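Local structure of glycine cleavage system H protein 1 (Mycobacterium marinum, 3TZU) at residues Thr17-Trp22 against Asp80-Ala85; Val36-Thr41 against Trp112-Gln117; Ile40-Val45 against Asp106-Gly111; Glu46-Leu51 against Gly70-Thr75. The protein probably carries the methylamine group of glycine from the P protein to the T protein of the glycine cleavage system on a covalently bound lipoyl arm. One frame throughout, in Å; residues are numbered along the deposited sequence.

Contact 1 (Thr17-Trp22 against Asp80-Ala85); sequences TADHEW and DLIAPA. With EDO (1,2-ethanediol), chain G.
Glu21 meets Ile82 and Pro84 at the seam between two antiparallel sheets of the lipoyl-bearing H-protein fold, where the type I turn Thr17-His20 lies against the end of strand 77-82. The side chain of Glu21, extended beyond CG, reaches across to the backbone of the strand. Its OE2 accepts from Ile82 N at 2.8 Å with an N-H...O angle of 154°, although OE2 crowds a neighbouring ethanediol in the model, which makes its exact place less certain. The glutamate side chain crosses the proline at about a right angle, with OE1 3.5 Å from Pro84 CD. Thr17 touches the same ring: with CG2 anti to its carbonyl carbon, the methyl packs 3.7 Å from Pro84 CB. Its hydroxyl takes another route, through a water that is 2.7 Å from Thr17 OG1 and donates to Ile82 O at 3.2 Å. At the outer margin, Asp19 OD2 lies against the branch of Ile82, 3.6 Å from CG2. Inside the 17-22 segment, His20 N to Thr17 O closes the turn. Asp19 also packs on Lys76 of the second subunit. Behind the contact, Glu21 and Pro84 both touch Val38 of strand 36-40, and Leu81 packs on Ile40 of that strand and on Val72 of strand 68-74.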
loop_
_atom_site.group_PDB
_atom_site.type_symbol
_atom_site.label_atom_id
_atom_site.label_comp_id
_atom_site.label_asym_id
_atom_site.label_seq_id
_atom_site.Cartn_x
_atom_site.Cartn_y
_atom_site.Cartn_z
ATOM N N THR A 17 -6.794 12.358 -0.304
ATOM C CA THR A 17 -6.136 12.382 0.995
ATOM C C THR A 17 -4.759 11.739 0.959
ATOM O O THR A 17 -4.469 10.941 0.090
ATOM C CB THR A 17 -7.005 11.729 2.072
ATOM O OG1 THR A 17 -7.063 10.313 1.868
ATOM C CG2 THR A 17 -8.409 12.323 2.024
ATOM N N ALA A 18 -3.925 12.101 1.926
ATOM C CA ALA A 18 -2.630 11.462 2.132
ATOM C C ALA A 18 -2.759 9.950 2.390
ATOM O O ALA A 18 -1.826 9.185 2.127
ATOM C CB ALA A 18 -1.880 12.151 3.285
ATOM N N ASP A 19 -3.917 9.514 2.878
ATOM C CA ASP A 19 -4.179 8.083 3.105
ATOM C C ASP A 19 -4.730 7.315 1.880
ATOM O O ASP A 19 -5.236 6.197 2.026
ATOM C CB ASP A 19 -5.086 7.919 4.321
ATOM C CG ASP A 19 -4.410 8.406 5.613
ATOM O OD1 ASP A 19 -3.168 8.397 5.716
ATOM O OD2 ASP A 19 -5.114 8.806 6.539
ATOM N N HIS A 20 -4.603 7.909 0.689
ATOM C CA HIS A 20 -4.907 7.245 -0.584
ATOM C C HIS A 20 -6.365 6.988 -0.858
ATOM O O HIS A 20 -6.729 5.980 -1.469
ATOM C CB HIS A 20 -4.087 5.968 -0.744
ATOM C CG HIS A 20 -2.621 6.183 -0.587
ATOM N ND1 HIS A 20 -1.915 6.896 -1.457
ATOM C CD2 HIS A 20 -1.744 5.815 0.431
ATOM C CE1 HIS A 20 -0.634 6.962 -1.040
ATOM N NE2 HIS A 20 -0.540 6.294 0.116
ATOM N N GLU A 21 -7.196 7.937 -0.433
ATOM C CA GLU A 21 -8.583 7.990 -0.795
ATOM C C GLU A 21 -8.868 9.208 -1.623
ATOM O O GLU A 21 -8.062 10.122 -1.682
ATOM C CB GLU A 21 -9.446 7.971 0.456
ATOM C CG GLU A 21 -9.259 6.660 1.180
ATOM C CD GLU A 21 -10.166 6.422 2.355
ATOM O OE1 GLU A 21 -11.317 6.874 2.380
ATOM O OE2 GLU A 21 -9.711 5.704 3.267
ATOM N N TRP A 22 -10.022 9.191 -2.271
ATOM C CA TRP A 22 -10.570 10.364 -2.925
ATOM C C TRP A 22 -11.949 10.646 -2.413
ATOM O O TRP A 22 -12.611 9.754 -1.920
ATOM C CB TRP A 22 -10.574 10.220 -4.461
ATOM C CG TRP A 22 -11.278 9.001 -4.985
ATOM C CD1 TRP A 22 -10.702 7.761 -5.316
ATOM C CD2 TRP A 22 -12.723 8.833 -5.244
ATOM N NE1 TRP A 22 -11.656 6.885 -5.749
ATOM C CE2 TRP A 22 -12.893 7.460 -5.732
ATOM C CE3 TRP A 22 -13.836 9.652 -5.146
ATOM C CZ2 TRP A 22 -14.130 6.962 -6.097
ATOM C CZ3 TRP A 22 -15.087 9.128 -5.496
ATOM C CH2 TRP A 22 -15.231 7.825 -5.969
ATOM N N ASP A 80 -6.926 0.021 6.711
ATOM C CA ASP A 80 -8.062 0.805 7.199
ATOM C C ASP A 80 -8.474 1.931 6.259
ATOM O O ASP A 80 -7.636 2.650 5.740
ATOM C CB ASP A 80 -7.772 1.380 8.567
ATOM C CG ASP A 80 -7.741 0.333 9.633
ATOM O OD1 ASP A 80 -8.206 -0.793 9.384
ATOM O OD2 ASP A 80 -7.221 0.625 10.731
ATOM N N LEU A 81 -9.785 2.048 6.046
ATOM C CA LEU A 81 -10.345 3.174 5.369
ATOM C C LEU A 81 -10.365 4.310 6.405
ATOM O O LEU A 81 -10.731 4.099 7.540
ATOM C CB LEU A 81 -11.724 2.803 4.803
ATOM C CG LEU A 81 -11.638 1.765 3.657
ATOM C CD1 LEU A 81 -13.013 1.325 3.141
ATOM C CD2 LEU A 81 -10.789 2.299 2.498
ATOM N N ILE A 82 -9.870 5.477 6.037
ATOM C CA ILE A 82 -9.801 6.639 6.920
ATOM C C ILE A 82 -10.694 7.684 6.244
ATOM O O ILE A 82 -10.415 8.096 5.133
ATOM C CB ILE A 82 -8.360 7.191 7.049
ATOM C CG1 ILE A 82 -7.384 6.087 7.459
ATOM C CG2 ILE A 82 -8.302 8.317 8.065
ATOM C CD1 ILE A 82 -7.652 5.509 8.831
ATOM N N ALA A 83 -11.776 8.053 6.918
ATOM C CA ALA A 83 -12.794 8.968 6.404
ATOM C C ALA A 83 -12.189 10.312 5.987
ATOM O O ALA A 83 -11.575 10.984 6.800
ATOM C CB ALA A 83 -13.861 9.195 7.479
ATOM N N PRO A 84 -12.332 10.693 4.715
ATOM C CA PRO A 84 -11.873 12.018 4.317
ATOM C C PRO A 84 -12.761 13.151 4.868
ATOM O O PRO A 84 -12.334 14.310 4.893
ATOM C CB PRO A 84 -11.980 11.982 2.783
ATOM C CG PRO A 84 -11.976 10.551 2.432
ATOM C CD PRO A 84 -12.695 9.878 3.549
ATOM N N ALA A 85 -13.975 12.793 5.309
ATOM C CA ALA A 85 -15.000 13.779 5.698
ATOM C C ALA A 85 -15.827 13.248 6.858
ATOM O O ALA A 85 -16.058 12.050 6.970
ATOM C CB ALA A 85 -15.891 14.103 4.501
HETATM C C1 EDO G . -6.684 3.359 1.749
HETATM O O1 EDO G . -6.732 1.921 1.656
HETATM C C2 EDO G . -7.622 3.806 2.861
HETATM O O2 EDO G . -7.113 4.891 3.673
HETATM O O HOH W 1 -7.937 9.913 4.364
#

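Contact 2 (Val36-Thr41 against Trp112-Gln117); sequences VRVGIT and WLYSVQ
Arg37 lays its guanidinium flat on the indole of Trp112, beside an antiparallel pairing of strands 36-40 and 114-118 that carries a classic beta bulge. The two planes are only 14° apart. CZ stands 3.6 Å from the centroid of the five-membered ring and over its face, a cation-pi stack, while NH1 sits above the NE1 side of the indole. The arginine chain is extended from CG to NE, and this carries CD over the same face as a CH-pi contact, so that methylene and charged group share one flat surface. Arg37 and its non-hydrogen-bonded partner Ser115 point to this side of the sheet.

Val36, Val38, Tyr114 and Val116 occupy the other side. Here Val38 and Tyr114 run side by side in the same direction: CB of Val38 lies over the phenol face, 4.0 Å from the ring centroid, and CG2 comes within 3.6 Å of Tyr114 CE1. Val116 CG1 continues the apolar row at 4.0 Å from Val38 CG2. The tyrosine also touches Pro84, and Val38 reaches Glu21 and Ile23 of the adjoining strand.

Along the backbone, Val36 and Val116 form a hydrogen-bonded pair, with Val36 N 2.8 Å from Val116 O. At Val38 the regular pattern slips. Leu113 and Tyr114 both face that residue, and its carbonyl serves both: Leu113 N donates to Val38 O at 3.0 Å in the carbonyl plane, whereas Tyr114 N makes a weak, longer bond to Val38 O at 3.4 Å.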
loop_
_atom_site.group_PDB
_atom_site.type_symbol
_atom_site.label_atom_id
_atom_site.label_comp_id
_atom_site.label_asym_id
_atom_site.label_seq_id
_atom_site.Cartn_x
_atom_site.Cartn_y
_atom_site.Cartn_z
ATOM N N VAL A 36 -21.766 12.938 -1.389
ATOM C CA VAL A 36 -20.598 12.800 -2.276
ATOM C C VAL A 36 -19.904 11.470 -2.082
ATOM O O VAL A 36 -19.725 11.017 -0.958
ATOM C CB VAL A 36 -19.557 13.925 -2.101
ATOM C CG1 VAL A 36 -20.161 15.259 -2.595
ATOM C CG2 VAL A 36 -19.081 13.991 -0.668
ATOM N N ARG A 37 -19.553 10.839 -3.196
ATOM C CA ARG A 37 -18.889 9.531 -3.142
ATOM C C ARG A 37 -17.409 9.625 -2.681
ATOM O O ARG A 37 -16.744 10.649 -2.862
ATOM C CB ARG A 37 -19.012 8.789 -4.490
ATOM C CG ARG A 37 -20.456 8.531 -4.956
ATOM C CD ARG A 37 -20.505 7.842 -6.320
ATOM N NE ARG A 37 -21.847 7.345 -6.600
ATOM C CZ ARG A 37 -22.210 6.595 -7.646
ATOM N NH1 ARG A 37 -21.336 6.208 -8.563
ATOM N NH2 ARG A 37 -23.481 6.229 -7.778
ATOM N N VAL A 38 -16.955 8.542 -2.036
ATOM C CA VAL A 38 -15.597 8.381 -1.571
ATOM C C VAL A 38 -15.117 7.048 -2.112
ATOM O O VAL A 38 -15.942 6.125 -2.240
ATOM C CB VAL A 38 -15.513 8.283 -0.037
ATOM C CG1 VAL A 38 -14.081 7.898 0.400
ATOM C CG2 VAL A 38 -15.996 9.556 0.624
ATOM N N GLY A 39 -13.817 6.952 -2.417
ATOM C CA GLY A 39 -13.196 5.703 -2.856
ATOM C C GLY A 39 -11.695 5.672 -2.618
ATOM O O GLY A 39 -11.131 6.568 -1.972
ATOM N N ILE A 40 -11.034 4.639 -3.140
ATOM C CA ILE A 40 -9.565 4.525 -3.013
ATOM C C ILE A 40 -8.903 4.884 -4.345
ATOM O O ILE A 40 -9.512 4.789 -5.395
ATOM C CB ILE A 40 -9.108 3.165 -2.501
ATOM C CG1 ILE A 40 -9.422 2.029 -3.486
ATOM C CG2 ILE A 40 -9.725 2.854 -1.133
ATOM C CD1 ILE A 40 -8.685 0.737 -3.158
ATOM N N THR A 41 -7.665 5.335 -4.295
ATOM C CA THR A 41 -6.964 5.758 -5.499
ATOM C C THR A 41 -6.349 4.573 -6.252
ATOM O O THR A 41 -6.340 3.422 -5.776
ATOM C CB THR A 41 -5.845 6.744 -5.153
ATOM O OG1 THR A 41 -4.834 6.041 -4.413
ATOM C CG2 THR A 41 -6.417 7.960 -4.312
ATOM N N TRP A 112 -16.265 2.988 -6.687
ATOM C CA TRP A 112 -16.576 3.841 -5.531
ATOM C C TRP A 112 -17.120 2.987 -4.391
ATOM O O TRP A 112 -17.733 1.927 -4.619
ATOM C CB TRP A 112 -17.578 4.924 -5.931
ATOM C CG TRP A 112 -18.948 4.389 -6.243
ATOM C CD1 TRP A 112 -19.393 3.818 -7.433
ATOM C CD2 TRP A 112 -20.098 4.323 -5.345
ATOM N NE1 TRP A 112 -20.690 3.427 -7.335
ATOM C CE2 TRP A 112 -21.177 3.697 -6.111
ATOM C CE3 TRP A 112 -20.334 4.701 -4.034
ATOM C CZ2 TRP A 112 -22.440 3.487 -5.566
ATOM C CZ3 TRP A 112 -21.611 4.487 -3.493
ATOM C CH2 TRP A 112 -22.635 3.896 -4.239
ATOM N N LEU A 113 -16.889 3.420 -3.157
ATOM C CA LEU A 113 -17.121 2.546 -1.997
ATOM C C LEU A 113 -18.350 2.940 -1.213
ATOM O O LEU A 113 -19.065 2.073 -0.726
ATOM C CB LEU A 113 -15.895 2.560 -1.077
ATOM C CG LEU A 113 -14.594 1.940 -1.634
ATOM C CD1 LEU A 113 -13.469 1.943 -0.586
ATOM C CD2 LEU A 113 -14.834 0.534 -2.173
ATOM N N TYR A 114 -18.576 4.242 -1.058
ATOM C CA TYR A 114 -19.744 4.760 -0.330
ATOM C C TYR A 114 -19.994 6.224 -0.660
ATOM O O TYR A 114 -19.203 6.861 -1.334
ATOM C CB TYR A 114 -19.616 4.544 1.209
ATOM C CG TYR A 114 -18.531 5.323 1.929
ATOM C CD1 TYR A 114 -18.719 6.640 2.292
ATOM C CD2 TYR A 114 -17.326 4.716 2.282
ATOM C CE1 TYR A 114 -17.729 7.358 2.964
ATOM C CE2 TYR A 114 -16.320 5.426 2.946
ATOM C CZ TYR A 114 -16.536 6.753 3.280
ATOM O OH TYR A 114 -15.568 7.475 3.941
ATOM N N SER A 115 -21.133 6.748 -0.217
ATOM C CA SER A 115 -21.397 8.179 -0.322
ATOM C C SER A 115 -21.727 8.698 1.057
ATOM O O SER A 115 -22.386 8.005 1.854
ATOM C CB SER A 115 -22.538 8.479 -1.288
ATOM O OG SER A 115 -23.791 8.290 -0.671
ATOM N N VAL A 116 -21.250 9.905 1.332
ATOM C CA VAL A 116 -21.417 10.552 2.627
ATOM C C VAL A 116 -22.062 11.925 2.411
ATOM O O VAL A 116 -21.849 12.543 1.366
ATOM C CB VAL A 116 -20.051 10.667 3.378
ATOM C CG1 VAL A 116 -18.985 11.351 2.509
ATOM C CG2 VAL A 116 -20.204 11.391 4.704
ATOM N N GLN A 117 -22.861 12.375 3.386
ATOM C CA GLN A 117 -23.419 13.734 3.384
ATOM C C GLN A 117 -22.553 14.545 4.352
ATOM O O GLN A 117 -22.652 14.354 5.539
ATOM C CB GLN A 117 -24.896 13.692 3.822
ATOM C CG GLN A 117 -25.601 15.033 4.011
ATOM C CD GLN A 117 -26.107 15.611 2.713
ATOM O OE1 GLN A 117 -27.295 15.562 2.433
ATOM N NE2 GLN A 117 -25.213 16.170 1.918
#

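Contact 3 (Ile40-Val45 against Asp106-Gly111); sequences ITSVAV and DPYGAG
With CG anti to its carbonyl carbon (chi1 -58°), Tyr108 swings its phenol out to Ser42, whose OG is held between its own backbone N and carbonyl carbon, a position (chi1 44°) that puts OG beside the phenol oxygen. The meeting point is the N-terminus of helix 42-48, N-capped by Thr41, and the partner is a loop that opens with the type I turn Asp106-Gly109. Ser42 OG and Tyr108 OH are hydrogen-bonded at 2.9 Å, either being able to give the proton. The same phenol oxygen is 3.6 Å from Thr41 CB, so the ring's far end is lodged at the first turn of the helix.

Pro107 supplies the apolar half. Its CB touches Ile40 O at 3.5 Å and Val45 CG2 at 4.0 Å, the valine crossing the pyrrolidine at about a right angle. Val45 thus presses on the loop one helical turn beyond the cap. The Thr41 hydroxyl has two partners: OG1 accepts from Ala44 N as the cap and is hydrogen-bonded to the hydroxyl of Tyr130.

The loop is braced from within. Gly109 N and Gly111 N approach Asp106 O from opposite faces of its plane, and the aspartate carboxylate takes Ala110 N from above its own plane. Outside, the ring of Tyr108 meets that of Trp22, and Tyr108 O is hydrogen-bonded to Arg14. Where strand 36-40 passes into the helix, a buried backbone amide is answered by water: Ile40 N donates to it at 2.9 Å, and the water in turn donates to Pro107 O at 2.8 Å and Gly111 O at 2.7 Å.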
loop_
_atom_site.group_PDB
_atom_site.type_symbol
_atom_site.label_atom_id
_atom_site.label_comp_id
_atom_site.label_asym_id
_atom_site.label_seq_id
_atom_site.Cartn_x
_atom_site.Cartn_y
_atom_site.Cartn_z
ATOM N N ILE A 40 -11.034 4.639 -3.140
ATOM C CA ILE A 40 -9.565 4.525 -3.013
ATOM C C ILE A 40 -8.903 4.884 -4.345
ATOM O O ILE A 40 -9.512 4.789 -5.395
ATOM C CB ILE A 40 -9.108 3.165 -2.501
ATOM C CG1 ILE A 40 -9.422 2.029 -3.486
ATOM C CG2 ILE A 40 -9.725 2.854 -1.133
ATOM C CD1 ILE A 40 -8.685 0.737 -3.158
ATOM N N THR A 41 -7.665 5.335 -4.295
ATOM C CA THR A 41 -6.964 5.758 -5.499
ATOM C C THR A 41 -6.349 4.573 -6.252
ATOM O O THR A 41 -6.340 3.422 -5.776
ATOM C CB THR A 41 -5.845 6.744 -5.153
ATOM O OG1 THR A 41 -4.834 6.041 -4.413
ATOM C CG2 THR A 41 -6.417 7.960 -4.312
ATOM N N SER A 42 -5.875 4.864 -7.458
ATOM C CA SER A 42 -5.204 3.901 -8.266
ATOM C C SER A 42 -3.911 3.491 -7.599
ATOM O O SER A 42 -3.470 2.372 -7.765
ATOM C CB SER A 42 -4.905 4.481 -9.653
ATOM O OG SER A 42 -4.407 5.802 -9.532
ATOM N N VAL A 43 -3.300 4.396 -6.859
ATOM C CA VAL A 43 -2.079 4.102 -6.151
ATOM C C VAL A 43 -2.392 3.118 -5.047
ATOM O O VAL A 43 -1.618 2.222 -4.790
ATOM C CB VAL A 43 -1.451 5.385 -5.564
ATOM C CG1 VAL A 43 -0.228 5.036 -4.699
ATOM C CG2 VAL A 43 -1.088 6.365 -6.692
ATOM N N ALA A 44 -3.552 3.233 -4.413
ATOM C CA ALA A 44 -3.854 2.280 -3.335
ATOM C C ALA A 44 -4.052 0.878 -3.931
ATOM O O ALA A 44 -3.547 -0.118 -3.406
ATOM C CB ALA A 44 -5.021 2.716 -2.521
ATOM N N VAL A 45 -4.737 0.822 -5.067
ATOM C CA VAL A 45 -4.975 -0.415 -5.755
ATOM C C VAL A 45 -3.627 -1.105 -6.017
ATOM O O VAL A 45 -3.458 -2.271 -5.688
ATOM C CB VAL A 45 -5.747 -0.159 -7.075
ATOM C CG1 VAL A 45 -5.730 -1.393 -7.968
ATOM C CG2 VAL A 45 -7.179 0.299 -6.743
ATOM N N ASP A 106 -11.593 -0.090 -11.831
ATOM C CA ASP A 106 -12.200 1.214 -12.062
ATOM C C ASP A 106 -12.404 1.937 -10.734
ATOM O O ASP A 106 -13.547 2.187 -10.323
ATOM C CB ASP A 106 -13.533 1.033 -12.788
ATOM C CG ASP A 106 -14.126 2.341 -13.252
ATOM O OD1 ASP A 106 -13.386 3.343 -13.291
ATOM O OD2 ASP A 106 -15.342 2.360 -13.575
ATOM N N PRO A 107 -11.291 2.270 -10.064
ATOM C CA PRO A 107 -11.324 2.806 -8.718
ATOM C C PRO A 107 -11.980 4.161 -8.596
ATOM O O PRO A 107 -12.499 4.491 -7.524
ATOM C CB PRO A 107 -9.830 2.911 -8.337
ATOM C CG PRO A 107 -9.081 2.881 -9.638
ATOM C CD PRO A 107 -9.910 1.990 -10.507
ATOM N N TYR A 108 -11.932 4.953 -9.666
ATOM C CA TYR A 108 -12.559 6.256 -9.673
ATOM C C TYR A 108 -14.016 6.197 -10.152
ATOM O O TYR A 108 -14.742 7.168 -9.975
ATOM C CB TYR A 108 -11.731 7.221 -10.534
ATOM C CG TYR A 108 -10.305 7.355 -10.049
ATOM C CD1 TYR A 108 -10.035 7.781 -8.757
ATOM C CD2 TYR A 108 -9.238 7.006 -10.844
ATOM C CE1 TYR A 108 -8.746 7.875 -8.272
ATOM C CE2 TYR A 108 -7.938 7.101 -10.369
ATOM C CZ TYR A 108 -7.708 7.541 -9.078
ATOM O OH TYR A 108 -6.435 7.647 -8.592
ATOM N N GLY A 109 -14.449 5.070 -10.736
ATOM C CA GLY A 109 -15.807 4.954 -11.332
ATOM C C GLY A 109 -16.692 3.935 -10.625
ATOM O O GLY A 109 -17.167 4.175 -9.524
ATOM N N ALA A 110 -16.886 2.771 -11.238
ATOM C CA ALA A 110 -17.748 1.735 -10.657
ATOM C C ALA A 110 -17.236 1.193 -9.316
ATOM O O ALA A 110 -17.985 0.579 -8.573
ATOM C CB ALA A 110 -17.953 0.602 -11.659
ATOM N N GLY A 111 -15.956 1.400 -9.018
ATOM C CA GLY A 111 -15.370 0.970 -7.758
ATOM C C GLY A 111 -15.479 1.923 -6.569
ATOM O O GLY A 111 -14.856 1.689 -5.539
HETATM O O HOH W 2 -12.572 3.087 -5.098
#

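Contact 4 (Glu46-Leu51 against Gly70-Thr75); sequences EALGDL and GEVEST. With EDO (1,2-ethanediol), chain F.
Ser74 and Leu48 make the polar link between the C-terminal end of helix 42-48 and strand 68-74, one arm of the lipoyl-type hairpin, at whose tip Lys76 is the predicted attachment site, without lipoate in this model. Ser74 holds OG between its backbone N and carbonyl carbon (chi1 60°), and from there OG donates to Leu48 O at 2.6 Å, tilted 34° from the carbonyl plane. Ser74 OG is in turn hydrogen-bonded to Lys76 N, so one serine ties the helix end to the backbone of the hairpin turn. An ethanediol also donates to Ala47 O at the helix end.

Carbonyl contacts with carbon come next. Asp50 O lies 3.2 Å from Ser74 CA, and Glu73 O lies 3.6 Å from Leu51 CA, two CA-H...O contacts around the antiparallel, non-hydrogen-bonded pair Leu51-Ser74. Gly49, with positive phi, lets the chain turn out of the helix towards this pairing.

The apolar contact is inward: Leu48 CD1 meets Val72 CG2 at 3.9 Å, the two side chains crossing at about a right angle.

Ala47 lies against Ala47 of the second subunit, and Glu46 O is hydrogen-bonded to His20 of the second subunit. Strand 68-74 sits between strands 51-55 and 77-82, so the contact joins the helix to the middle of a three-stranded sheet; Val72 packs on Leu81 and Leu48 on Thr77 of strand 77-82.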
loop_
_atom_site.group_PDB
_atom_site.type_symbol
_atom_site.label_atom_id
_atom_site.label_comp_id
_atom_site.label_asym_id
_atom_site.label_seq_id
_atom_site.Cartn_x
_atom_site.Cartn_y
_atom_site.Cartn_z
ATOM N N GLU A 46 -2.665 -0.375 -6.579
ATOM C CA GLU A 46 -1.370 -1.003 -6.904
ATOM C C GLU A 46 -0.580 -1.351 -5.648
ATOM O O GLU A 46 0.107 -2.372 -5.619
ATOM C CB GLU A 46 -0.557 -0.168 -7.888
ATOM C CG GLU A 46 -0.503 -0.793 -9.280
ATOM C CD GLU A 46 0.532 -1.905 -9.403
ATOM O OE1 GLU A 46 0.448 -2.670 -10.384
ATOM O OE2 GLU A 46 1.443 -2.014 -8.544
ATOM N N ALA A 47 -0.719 -0.561 -4.603
ATOM C CA ALA A 47 -0.169 -0.894 -3.302
ATOM C C ALA A 47 -0.718 -2.264 -2.774
ATOM O O ALA A 47 0.049 -3.145 -2.418
ATOM C CB ALA A 47 -0.470 0.230 -2.301
ATOM N N LEU A 48 -2.032 -2.438 -2.802
ATOM C CA LEU A 48 -2.703 -3.563 -2.143
ATOM C C LEU A 48 -2.552 -4.921 -2.853
ATOM O O LEU A 48 -2.414 -5.966 -2.215
ATOM C CB LEU A 48 -4.208 -3.212 -2.002
ATOM C CG LEU A 48 -4.473 -2.148 -0.922
ATOM C CD1 LEU A 48 -5.602 -1.184 -1.296
ATOM C CD2 LEU A 48 -4.764 -2.869 0.393
ATOM N N GLY A 49 -2.620 -4.881 -4.180
ATOM C CA GLY A 49 -2.719 -6.095 -4.989
ATOM C C GLY A 49 -4.160 -6.485 -5.248
ATOM O O GLY A 49 -5.048 -5.652 -5.283
ATOM N N ASP A 50 -4.389 -7.772 -5.424
ATOM C CA ASP A 50 -5.715 -8.293 -5.744
ATOM C C ASP A 50 -6.628 -8.188 -4.536
ATOM O O ASP A 50 -6.376 -8.796 -3.509
ATOM C CB ASP A 50 -5.580 -9.757 -6.191
ATOM C CG ASP A 50 -4.740 -9.901 -7.469
ATOM O OD1 ASP A 50 -4.939 -9.096 -8.439
ATOM O OD2 ASP A 50 -3.876 -10.823 -7.488
ATOM N N LEU A 51 -7.668 -7.384 -4.647
ATOM C CA LEU A 51 -8.615 -7.198 -3.558
ATOM C C LEU A 51 -9.527 -8.437 -3.323
ATOM O O LEU A 51 -10.089 -8.988 -4.271
ATOM C CB LEU A 51 -9.462 -5.979 -3.848
ATOM C CG LEU A 51 -8.680 -4.656 -3.909
ATOM C CD1 LEU A 51 -9.619 -3.454 -3.986
ATOM C CD2 LEU A 51 -7.767 -4.467 -2.702
ATOM N N GLY A 70 -13.726 1.562 8.120
ATOM C CA GLY A 70 -13.877 0.287 7.408
ATOM C C GLY A 70 -12.534 -0.255 6.967
ATOM O O GLY A 70 -11.501 0.150 7.512
ATOM N N GLU A 71 -12.544 -1.179 5.997
ATOM C CA GLU A 71 -11.303 -1.747 5.453
ATOM C C GLU A 71 -11.378 -2.283 4.013
ATOM O O GLU A 71 -12.429 -2.682 3.528
ATOM C CB GLU A 71 -10.703 -2.830 6.396
ATOM C CG GLU A 71 -11.495 -4.094 6.549
ATOM C CD GLU A 71 -10.736 -5.232 7.254
ATOM O OE1 GLU A 71 -10.439 -5.058 8.473
ATOM O OE2 GLU A 71 -10.482 -6.321 6.609
ATOM N N VAL A 72 -10.231 -2.243 3.343
ATOM C CA VAL A 72 -10.012 -2.952 2.103
ATOM C C VAL A 72 -8.911 -3.944 2.334
ATOM O O VAL A 72 -7.951 -3.667 3.031
ATOM C CB VAL A 72 -9.673 -1.995 0.944
ATOM C CG1 VAL A 72 -10.910 -1.150 0.619
ATOM C CG2 VAL A 72 -8.497 -1.097 1.317
ATOM N N GLU A 73 -9.024 -5.108 1.726
ATOM C CA GLU A 73 -8.102 -6.173 2.015
ATOM C C GLU A 73 -7.760 -7.006 0.791
ATOM O O GLU A 73 -8.632 -7.350 0.035
ATOM C CB GLU A 73 -8.670 -7.041 3.130
ATOM C CG GLU A 73 -7.883 -8.295 3.417
ATOM C CD GLU A 73 -8.466 -9.100 4.574
ATOM O OE1 GLU A 73 -9.573 -8.755 5.033
ATOM O OE2 GLU A 73 -7.805 -10.082 5.004
ATOM N N SER A 74 -6.470 -7.318 0.632
ATOM C CA SER A 74 -5.961 -8.158 -0.436
ATOM C C SER A 74 -5.481 -9.420 0.186
ATOM O O SER A 74 -5.532 -9.560 1.401
ATOM C CB SER A 74 -4.787 -7.492 -1.179
ATOM O OG SER A 74 -3.680 -7.223 -0.317
ATOM N N THR A 75 -4.997 -10.347 -0.642
ATOM C CA THR A 75 -4.397 -11.558 -0.118
ATOM C C THR A 75 -3.186 -11.265 0.777
ATOM O O THR A 75 -2.823 -12.098 1.554
ATOM C CB THR A 75 -3.977 -12.529 -1.244
ATOM O OG1 THR A 75 -3.147 -11.832 -2.176
ATOM C CG2 THR A 75 -5.202 -13.073 -1.978
HETATM C C1 EDO F . 2.994 -2.422 0.286
HETATM O O1 EDO F . 3.242 -3.838 0.225
HETATM C C2 EDO F . 1.687 -2.170 1.029
HETATM O O2 EDO F . 0.764 -3.176 0.610
#

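How the contacts relate
Contacts 1 and 2 are buried near the centre of the chain; contacts 3 and 4 are only partly buried, and contact 4 lies farthest out. Strand 36-40 belongs to contact 2 and runs on into helix 42-48, whose start is used by contact 3 and whose end by contact 4. Contact 2 is true strand pairing with a stacked arginine, whereas contact 1 joins the two sheets by a carboxylate, a proline and a water. In the outer pair a hydroxyl bond meets a helix end, beside a small apolar contact. Trp22 links contact 1 to contact 3 through Ile40 and Pro107, and Leu48 CD1 against Ile40 CD1 links contact 4 to contacts 2 and 3. Contacts 1 and 4 both touch the second subunit.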